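Long-range contacts in amphinase-2 (Rana pipiens, PDB 2P6Z), which cleaves RNA as a cytotoxic endonuclease of the pancreatic ribonuclease family, acting on poly(U), poly(C) and ribosomal RNA: residues F48-T53 with Q74-T79; K69-Q74 with N95-T100. All coordinates share one frame; numbering follows the deposited sequence.

Contact 1 (F48-T53 with Q74-T79); sequences FIHSTT and QFTLTT. With NA (sodium ion), chain C.
F48 and I49 pair with T78 and L77 as antiparallel strand neighbours in the curved sheet of the pancreatic ribonuclease fold. F48 and T78 make the hydrogen-bonded pair. F48 N reaches T78 O at 2.8 Å, and T78 N returns to F48 O at 2.9 Å. I49 and L77 follow as the non-hydrogen-bonded pair. I49 also bonds through its backbone to H16, the proton acceptor by similarity. Next, H50 N bonds to T76 O at 2.9 Å. A water then bridges H50 O and T76 N.

The polar side chains meet on the face that carries H50 and T78. H50 CG lies anti to the carbonyl carbon (chi1 -65°), which swings the ring back beside T78. There H50 NE2 and T78 OG1 share a short hydrogen bond of 2.5 Å, with the hydroxyl near the ring plane. ND1 bonds to Q20 O, so both ring nitrogens are held and the ring is fixed in rotation. With a leucine here, T78 OG1 and Q20 O would probably both be left without their mate.

The apolar contacts lie on the I49 face. I49 CG1 runs alongside L77, 3.8 Å from L77 CD2. The other branch, I49 CG2, meets F75 CD2 obliquely at 3.8 Å.

One more hydroxyl closes the account: S51 OG donates a hydrogen bond to T52 O and sits at the edge of the F75 ring, 3.5 Å from F75 CE2.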
ATOM      1  N   PHE A  48      -3.198   3.019   1.606  1.00  7.68           N
ATOM      2  CA  PHE A  48      -2.172   3.707   0.818  1.00  7.34           C
ATOM      3  C   PHE A  48      -1.029   4.165   1.720  1.00  7.78           C
ATOM      4  O   PHE A  48      -1.264   4.756   2.781  1.00  8.06           O
ATOM      5  CB  PHE A  48      -2.804   4.884   0.071  1.00  7.12           C
ATOM      6  CG  PHE A  48      -3.826   4.457  -0.962  1.00  6.60           C
ATOM      7  CD1 PHE A  48      -5.178   4.331  -0.622  1.00  5.91           C
ATOM      8  CD2 PHE A  48      -3.427   4.148  -2.266  1.00  6.56           C
ATOM      9  CE1 PHE A  48      -6.117   3.916  -1.567  1.00  6.26           C
ATOM     10  CE2 PHE A  48      -4.355   3.743  -3.214  1.00  5.19           C
ATOM     11  CZ  PHE A  48      -5.696   3.621  -2.872  1.00  3.99           C
ATOM     12  N   ILE A  49       0.198   3.844   1.314  1.00  8.16           N
ATOM     13  CA  ILE A  49       1.407   4.241   2.024  1.00  8.45           C
ATOM     14  C   ILE A  49       1.937   5.534   1.400  1.00  8.69           C
ATOM     15  O   ILE A  49       2.249   5.583   0.204  1.00  8.54           O
ATOM     16  CB  ILE A  49       2.519   3.146   1.951  1.00  8.89           C
ATOM     17  CG1 ILE A  49       1.978   1.772   2.383  1.00  8.44           C
ATOM     18  CG2 ILE A  49       3.737   3.545   2.821  1.00  8.45           C
ATOM     19  CD1 ILE A  49       2.630   0.578   1.682  1.00  6.53           C
ATOM     20  N   HIS A  50       2.011   6.581   2.212  1.00  9.07           N
ATOM     21  CA  HIS A  50       2.570   7.853   1.770  1.00  9.67           C
ATOM     22  C   HIS A  50       4.077   7.809   1.947  1.00  9.98           C
ATOM     23  O   HIS A  50       4.605   8.205   2.989  1.00 11.25           O
ATOM     24  CB  HIS A  50       1.990   9.004   2.583  1.00 10.02           C
ATOM     25  CG  HIS A  50       0.524   9.209   2.376  1.00 10.24           C
ATOM     26  ND1 HIS A  50       0.024  10.136   1.490  1.00  9.86           N
ATOM     27  CD2 HIS A  50      -0.549   8.599   2.929  1.00 11.70           C
ATOM     28  CE1 HIS A  50      -1.297  10.089   1.504  1.00 11.18           C
ATOM     29  NE2 HIS A  50      -1.670   9.171   2.374  1.00 11.35           N
ATOM     30  N   SER A  51       4.775   7.314   0.938  1.00  9.84           N
ATOM     31  CA  SER A  51       6.223   7.154   1.046  1.00  9.80           C
ATOM     32  C   SER A  51       6.856   7.141  -0.329  1.00 10.05           C
ATOM     33  O   SER A  51       6.208   6.774  -1.309  1.00  9.39           O
ATOM     34  CB  SER A  51       6.565   5.829   1.745  1.00  9.28           C
ATOM     35  OG  SER A  51       7.966   5.677   1.893  1.00  9.05           O
ATOM     36  N   THR A  52       8.129   7.528  -0.383  1.00 10.04           N
ATOM     37  CA  THR A  52       8.976   7.137  -1.499  1.00 10.73           C
ATOM     38  C   THR A  52       9.057   5.607  -1.538  1.00 10.97           C
ATOM     39  O   THR A  52       8.874   4.937  -0.511  1.00 11.15           O
ATOM     40  CB  THR A  52      10.372   7.769  -1.392  1.00 10.99           C
ATOM     41  OG1 THR A  52      10.862   7.612  -0.061  1.00 11.46           O
ATOM     42  CG2 THR A  52      10.279   9.266  -1.684  1.00 11.15           C
ATOM     43  N   THR A  53       9.305   5.050  -2.724  1.00 11.28           N
ATOM     44  CA  THR A  53       9.325   3.595  -2.892  1.00 11.75           C
ATOM     45  C   THR A  53      10.529   2.922  -2.232  1.00 12.23           C
ATOM     46  O   THR A  53      10.412   1.810  -1.718  1.00 12.02           O
ATOM     47  CB  THR A  53       9.256   3.187  -4.382  1.00 11.60           C
ATOM     48  OG1 THR A  53      10.391   3.719  -5.069  1.00 13.18           O
ATOM     49  CG2 THR A  53       7.992   3.740  -5.015  1.00 12.44           C
ATOM     50  N   GLN A  74       7.503   3.444  11.314  1.00 15.38           N
ATOM     51  CA  GLN A  74       6.103   3.673  10.999  1.00 14.68           C
ATOM     52  C   GLN A  74       5.979   4.510   9.732  1.00 14.42           C
ATOM     53  O   GLN A  74       6.877   5.287   9.390  1.00 13.69           O
ATOM     54  CB  GLN A  74       5.381   4.354  12.157  1.00 14.68           C
ATOM     55  CG  GLN A  74       5.338   3.511  13.423  1.00 14.46           C
ATOM     56  CD  GLN A  74       4.553   4.168  14.522  1.00 15.57           C
ATOM     57  OE1 GLN A  74       3.383   4.520  14.351  1.00 18.29           O
ATOM     58  NE2 GLN A  74       5.187   4.339  15.664  1.00 16.46           N
ATOM     59  N   PHE A  75       4.858   4.344   9.042  1.00 13.76           N
ATOM     60  CA  PHE A  75       4.594   5.087   7.816  1.00 13.72           C
ATOM     61  C   PHE A  75       3.299   5.843   8.008  1.00 13.59           C
ATOM     62  O   PHE A  75       2.447   5.424   8.790  1.00 13.08           O
ATOM     63  CB  PHE A  75       4.460   4.131   6.614  1.00 13.51           C
ATOM     64  CG  PHE A  75       5.766   3.567   6.131  1.00 13.84           C
ATOM     65  CD1 PHE A  75       6.207   2.327   6.570  1.00 14.22           C
ATOM     66  CD2 PHE A  75       6.551   4.275   5.223  1.00 14.11           C
ATOM     67  CE1 PHE A  75       7.419   1.805   6.133  1.00 14.55           C
ATOM     68  CE2 PHE A  75       7.757   3.762   4.774  1.00 15.05           C
ATOM     69  CZ  PHE A  75       8.199   2.523   5.234  1.00 14.41           C
ATOM     70  N   THR A  76       3.161   6.969   7.308  1.00 13.57           N
ATOM     71  CA  THR A  76       1.873   7.641   7.199  1.00 13.47           C
ATOM     72  C   THR A  76       0.997   6.862   6.209  1.00 12.54           C
ATOM     73  O   THR A  76       1.416   6.594   5.069  1.00 11.70           O
ATOM     74  CB  THR A  76       2.027   9.099   6.727  1.00 13.83           C
ATOM     75  OG1 THR A  76       2.850   9.823   7.658  1.00 17.28           O
ATOM     76  CG2 THR A  76       0.672   9.761   6.671  1.00 14.39           C
ATOM     77  N   LEU A  77      -0.209   6.512   6.658  1.00 11.64           N
ATOM     78  CA  LEU A  77      -1.126   5.662   5.899  1.00 11.17           C
ATOM     79  C   LEU A  77      -2.500   6.302   5.730  1.00 10.79           C
ATOM     80  O   LEU A  77      -3.090   6.776   6.700  1.00 11.39           O
ATOM     81  CB  LEU A  77      -1.310   4.310   6.609  1.00 10.95           C
ATOM     82  CG  LEU A  77      -0.092   3.477   7.011  1.00 11.32           C
ATOM     83  CD1 LEU A  77      -0.543   2.273   7.829  1.00 11.26           C
ATOM     84  CD2 LEU A  77       0.724   3.048   5.784  1.00 11.46           C
ATOM     85  N   THR A  78      -3.018   6.286   4.509  1.00  9.56           N
ATOM     86  CA  THR A  78      -4.407   6.673   4.274  1.00  9.49           C
ATOM     87  C   THR A  78      -5.228   5.419   4.054  1.00  9.05           C
ATOM     88  O   THR A  78      -4.845   4.563   3.262  1.00  8.91           O
ATOM     89  CB  THR A  78      -4.568   7.625   3.075  1.00  8.96           C
ATOM     90  OG1 THR A  78      -3.969   8.881   3.395  1.00  9.44           O
ATOM     91  CG2 THR A  78      -6.051   7.863   2.748  1.00  8.77           C
ATOM     92  N   THR A  79      -6.342   5.319   4.776  1.00  8.72           N
ATOM     93  CA  THR A  79      -7.298   4.235   4.571  1.00  8.76           C
ATOM     94  C   THR A  79      -8.528   4.772   3.846  1.00  8.61           C
ATOM     95  O   THR A  79      -9.121   5.781   4.257  1.00  9.34           O
ATOM     96  CB  THR A  79      -7.705   3.562   5.904  1.00  8.68           C
ATOM     97  OG1 THR A  79      -6.533   3.058   6.553  1.00  9.32           O
ATOM     98  CG2 THR A  79      -8.693   2.403   5.663  1.00  7.90           C
TER
HETATM   99 NA    NA C 402       0.837   5.489  15.278  1.00 39.51          NA
HETATM  100  O   HOH W   1       5.363   7.382   5.466  1.00 24.04           O
HETATM  101  O   HOH W   2       2.278   7.056  16.354  1.00 35.49           O
HETATM  102  O   HOH W   3      -0.347   3.565  15.928  1.00 31.70           O

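Contact 2 (K69-Q74 with N95-T100); sequences KSSTQQ and NFICIT. With NA (sodium ion), chain C.
Q74 lays its CG squarely over one face of the F96 ring. This is a CH-pi contact, with Q74 CG 3.7 Å from the F96 ring centroid and 7° off its normal. Beyond CG the chain is extended, and the amide plane is turned 37° from the ring. Q74 OE1 goes on to the sodium ion at 2.9 Å, where T94 O and two waters also bind. At the edge of the ring, T72 O lies 3.4 Å from F96 CE2, and K114 adds a cation-pi contact.

S71 works beside this CH-pi contact. Its OG is placed between the backbone N and the carbonyl carbon (chi1 65°). From there S71 OG accepts a hydrogen bond from I97 N at 3.0 Å and donates one to Q73 O at 2.8 Å. The hydroxyl thus joins the loop through Q73 to the strand, while S71 N bonds to I97 O at 2.9 Å. Regular antiparallel pairing precedes it: S70 with C98, then K69 with I99, whose backbones exchange two hydrogen bonds.

S70 OG bonds to C115 N, and C98 is disulfide-linked to C115, so the C-terminal end is tied in here. Strand 87-102 pairs antiparallel with strand 66-70, meets strand 75-84 through N95 and I97, and also pairs with strand 105-112.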
ATOM      1  N   LYS A  69       7.358  -9.637   6.190  1.00 10.35           N
ATOM      2  CA  LYS A  69       8.238  -8.793   6.996  1.00 11.28           C
ATOM      3  C   LYS A  69       7.494  -7.575   7.520  1.00 11.13           C
ATOM      4  O   LYS A  69       6.682  -6.979   6.800  1.00  9.85           O
ATOM      5  CB  LYS A  69       9.455  -8.322   6.176  1.00 11.87           C
ATOM      6  CG  LYS A  69      10.457  -9.410   5.826  1.00 14.28           C
ATOM      7  CD  LYS A  69      11.429  -9.684   6.962  1.00 18.93           C
ATOM      8  CE  LYS A  69      12.202 -10.958   6.683  1.00 20.67           C
ATOM      9  NZ  LYS A  69      12.942 -11.436   7.876  1.00 24.04           N
ATOM     10  N   SER A  70       7.761  -7.229   8.782  1.00 11.19           N
ATOM     11  CA  SER A  70       7.282  -5.980   9.367  1.00 11.43           C
ATOM     12  C   SER A  70       8.277  -4.861   9.035  1.00 11.83           C
ATOM     13  O   SER A  70       9.478  -5.098   8.995  1.00 11.45           O
ATOM     14  CB  SER A  70       7.192  -6.096  10.887  1.00 11.38           C
ATOM     15  OG  SER A  70       6.524  -7.265  11.307  1.00 11.94           O
ATOM     16  N   SER A  71       7.770  -3.655   8.789  1.00 12.42           N
ATOM     17  CA  SER A  71       8.622  -2.471   8.677  1.00 13.18           C
ATOM     18  C   SER A  71       9.182  -2.162  10.063  1.00 13.71           C
ATOM     19  O   SER A  71       8.542  -2.462  11.070  1.00 13.10           O
ATOM     20  CB  SER A  71       7.824  -1.265   8.153  1.00 12.89           C
ATOM     21  OG  SER A  71       6.805  -0.867   9.069  1.00 12.87           O
ATOM     22  N   THR A  72      10.373  -1.574  10.102  1.00 14.62           N
ATOM     23  CA  THR A  72      11.006  -1.201  11.362  1.00 16.02           C
ATOM     24  C   THR A  72      10.598   0.208  11.792  1.00 16.11           C
ATOM     25  O   THR A  72      10.679   0.560  12.980  1.00 16.32           O
ATOM     26  CB  THR A  72      12.550  -1.355  11.313  1.00 15.90           C
ATOM     27  OG1 THR A  72      13.085  -0.563  10.249  1.00 18.88           O
ATOM     28  CG2 THR A  72      12.929  -2.797  11.081  1.00 16.72           C
ATOM     29  N   GLN A  73      10.144   1.000  10.819  1.00 16.12           N
ATOM     30  CA  GLN A  73       9.634   2.327  11.116  0.70 16.39           C
ATOM     31  C   GLN A  73       8.163   2.434  10.761  1.00 16.03           C
ATOM     32  O   GLN A  73       7.620   1.595  10.033  1.00 15.98           O
ATOM     33  CB  GLN A  73      10.469   3.412  10.421  0.70 16.85           C
ATOM     34  CG  GLN A  73      11.807   3.643  11.125  0.70 18.06           C
ATOM     35  CD  GLN A  73      12.698   4.644  10.426  0.70 20.21           C
ATOM     36  OE1 GLN A  73      13.871   4.369  10.177  0.70 23.01           O
ATOM     37  NE2 GLN A  73      12.155   5.818  10.115  0.70 21.17           N
ATOM     38  N   GLN A  74       7.503   3.444  11.314  1.00 15.38           N
ATOM     39  CA  GLN A  74       6.103   3.673  10.999  1.00 14.68           C
ATOM     40  C   GLN A  74       5.979   4.510   9.732  1.00 14.42           C
ATOM     41  O   GLN A  74       6.877   5.287   9.390  1.00 13.69           O
ATOM     42  CB  GLN A  74       5.381   4.354  12.157  1.00 14.68           C
ATOM     43  CG  GLN A  74       5.338   3.511  13.423  1.00 14.46           C
ATOM     44  CD  GLN A  74       4.553   4.168  14.522  1.00 15.57           C
ATOM     45  OE1 GLN A  74       3.383   4.520  14.351  1.00 18.29           O
ATOM     46  NE2 GLN A  74       5.187   4.339  15.664  1.00 16.46           N
ATOM     47  N   ASN A  95       1.493   3.973  11.313  1.00 13.39           N
ATOM     48  CA  ASN A  95       1.675   2.644  11.868  1.00 13.05           C
ATOM     49  C   ASN A  95       2.761   1.924  11.092  1.00 12.81           C
ATOM     50  O   ASN A  95       3.150   2.346   9.993  1.00 12.55           O
ATOM     51  CB  ASN A  95       0.364   1.837  11.834  1.00 12.90           C
ATOM     52  CG  ASN A  95       0.317   0.740  12.894  1.00 12.90           C
ATOM     53  OD1 ASN A  95       1.316   0.436  13.539  1.00 14.40           O
ATOM     54  ND2 ASN A  95      -0.847   0.139  13.069  1.00 11.96           N
ATOM     55  N   PHE A  96       3.261   0.848  11.685  1.00 12.28           N
ATOM     56  CA  PHE A  96       4.085  -0.097  10.980  1.00 11.52           C
ATOM     57  C   PHE A  96       3.192  -0.780   9.947  1.00 11.17           C
ATOM     58  O   PHE A  96       1.954  -0.698  10.014  1.00 11.01           O
ATOM     59  CB  PHE A  96       4.659  -1.142  11.950  1.00 12.11           C
ATOM     60  CG  PHE A  96       5.423  -0.545  13.107  1.00 12.09           C
ATOM     61  CD1 PHE A  96       4.821  -0.409  14.355  1.00 13.00           C
ATOM     62  CD2 PHE A  96       6.744  -0.123  12.944  1.00 12.71           C
ATOM     63  CE1 PHE A  96       5.519   0.150  15.436  1.00 12.65           C
ATOM     64  CE2 PHE A  96       7.454   0.435  14.017  1.00 12.77           C
ATOM     65  CZ  PHE A  96       6.840   0.572  15.258  1.00 12.87           C
ATOM     66  N   ILE A  97       3.822  -1.420   8.975  1.00 10.26           N
ATOM     67  CA  ILE A  97       3.085  -2.254   8.027  1.00 10.35           C
ATOM     68  C   ILE A  97       3.710  -3.637   7.949  1.00  9.79           C
ATOM     69  O   ILE A  97       4.887  -3.819   8.274  1.00 10.21           O
ATOM     70  CB  ILE A  97       2.997  -1.624   6.619  1.00  9.84           C
ATOM     71  CG1 ILE A  97       4.402  -1.350   6.042  1.00 11.05           C
ATOM     72  CG2 ILE A  97       2.106  -0.372   6.650  1.00 10.70           C
ATOM     73  CD1 ILE A  97       4.382  -0.809   4.580  1.00 10.50           C
ATOM     74  N   CYS A  98       2.902  -4.601   7.519  1.00  9.38           N
ATOM     75  CA  CYS A  98       3.338  -5.963   7.288  1.00  8.94           C
ATOM     76  C   CYS A  98       3.160  -6.273   5.803  1.00  8.17           C
ATOM     77  O   CYS A  98       2.046  -6.190   5.289  1.00  7.53           O
ATOM     78  CB  CYS A  98       2.484  -6.923   8.124  1.00  8.70           C
ATOM     79  SG  CYS A  98       2.886  -8.652   7.881  1.00 10.16           S
ATOM     80  N   ILE A  99       4.251  -6.610   5.125  1.00  8.27           N
ATOM     81  CA  ILE A  99       4.192  -6.925   3.685  1.00  9.01           C
ATOM     82  C   ILE A  99       4.767  -8.301   3.397  1.00  9.52           C
ATOM     83  O   ILE A  99       5.539  -8.841   4.199  1.00  9.85           O
ATOM     84  CB  ILE A  99       4.907  -5.849   2.805  1.00  8.69           C
ATOM     85  CG1 ILE A  99       6.385  -5.720   3.190  1.00  9.22           C
ATOM     86  CG2 ILE A  99       4.188  -4.506   2.908  1.00  7.90           C
ATOM     87  CD1 ILE A  99       7.208  -4.873   2.245  1.00 10.56           C
ATOM     88  N   THR A 100       4.381  -8.881   2.266  1.00  9.79           N
ATOM     89  CA  THR A 100       5.043 -10.085   1.793  1.00  9.96           C
ATOM     90  C   THR A 100       6.204  -9.642   0.917  1.00 10.68           C
ATOM     91  O   THR A 100       5.997  -8.905  -0.047  1.00 10.82           O
ATOM     92  CB  THR A 100       4.112 -10.957   0.946  1.00 10.09           C
ATOM     93  OG1 THR A 100       2.867 -11.135   1.631  1.00 10.63           O
ATOM     94  CG2 THR A 100       4.754 -12.315   0.659  1.00  9.69           C
TER
HETATM   95 NA    NA C 402       0.837   5.489  15.278  1.00 39.51          NA
HETATM   96  O   HOH W   2       2.278   7.056  16.354  1.00 35.49           O
HETATM   97  O   HOH W   3      -0.347   3.565  15.928  1.00 31.70           O

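How the contacts relate
From the N terminus, residues 48-53 come first and lead into helix 53-57. The chain then passes through strand 66-70 and residues 69-74, and at 74-79 contact 1 closes this loop. Before that closure, contact 2 has already begun. Its own loop holds most of the hairpin of strands 75-84 and 87-102 and closes at 95-100. The two contacts therefore cross, with Q74 as the shared residue. Strand 75-84 in contact 1 borders strand 87-102 in contact 2, with a probable hydrogen bond from F75 N to N95 O. I49 and L77 also pack on I97. Together they tie strands 45-50 and 66-70 to one hairpin.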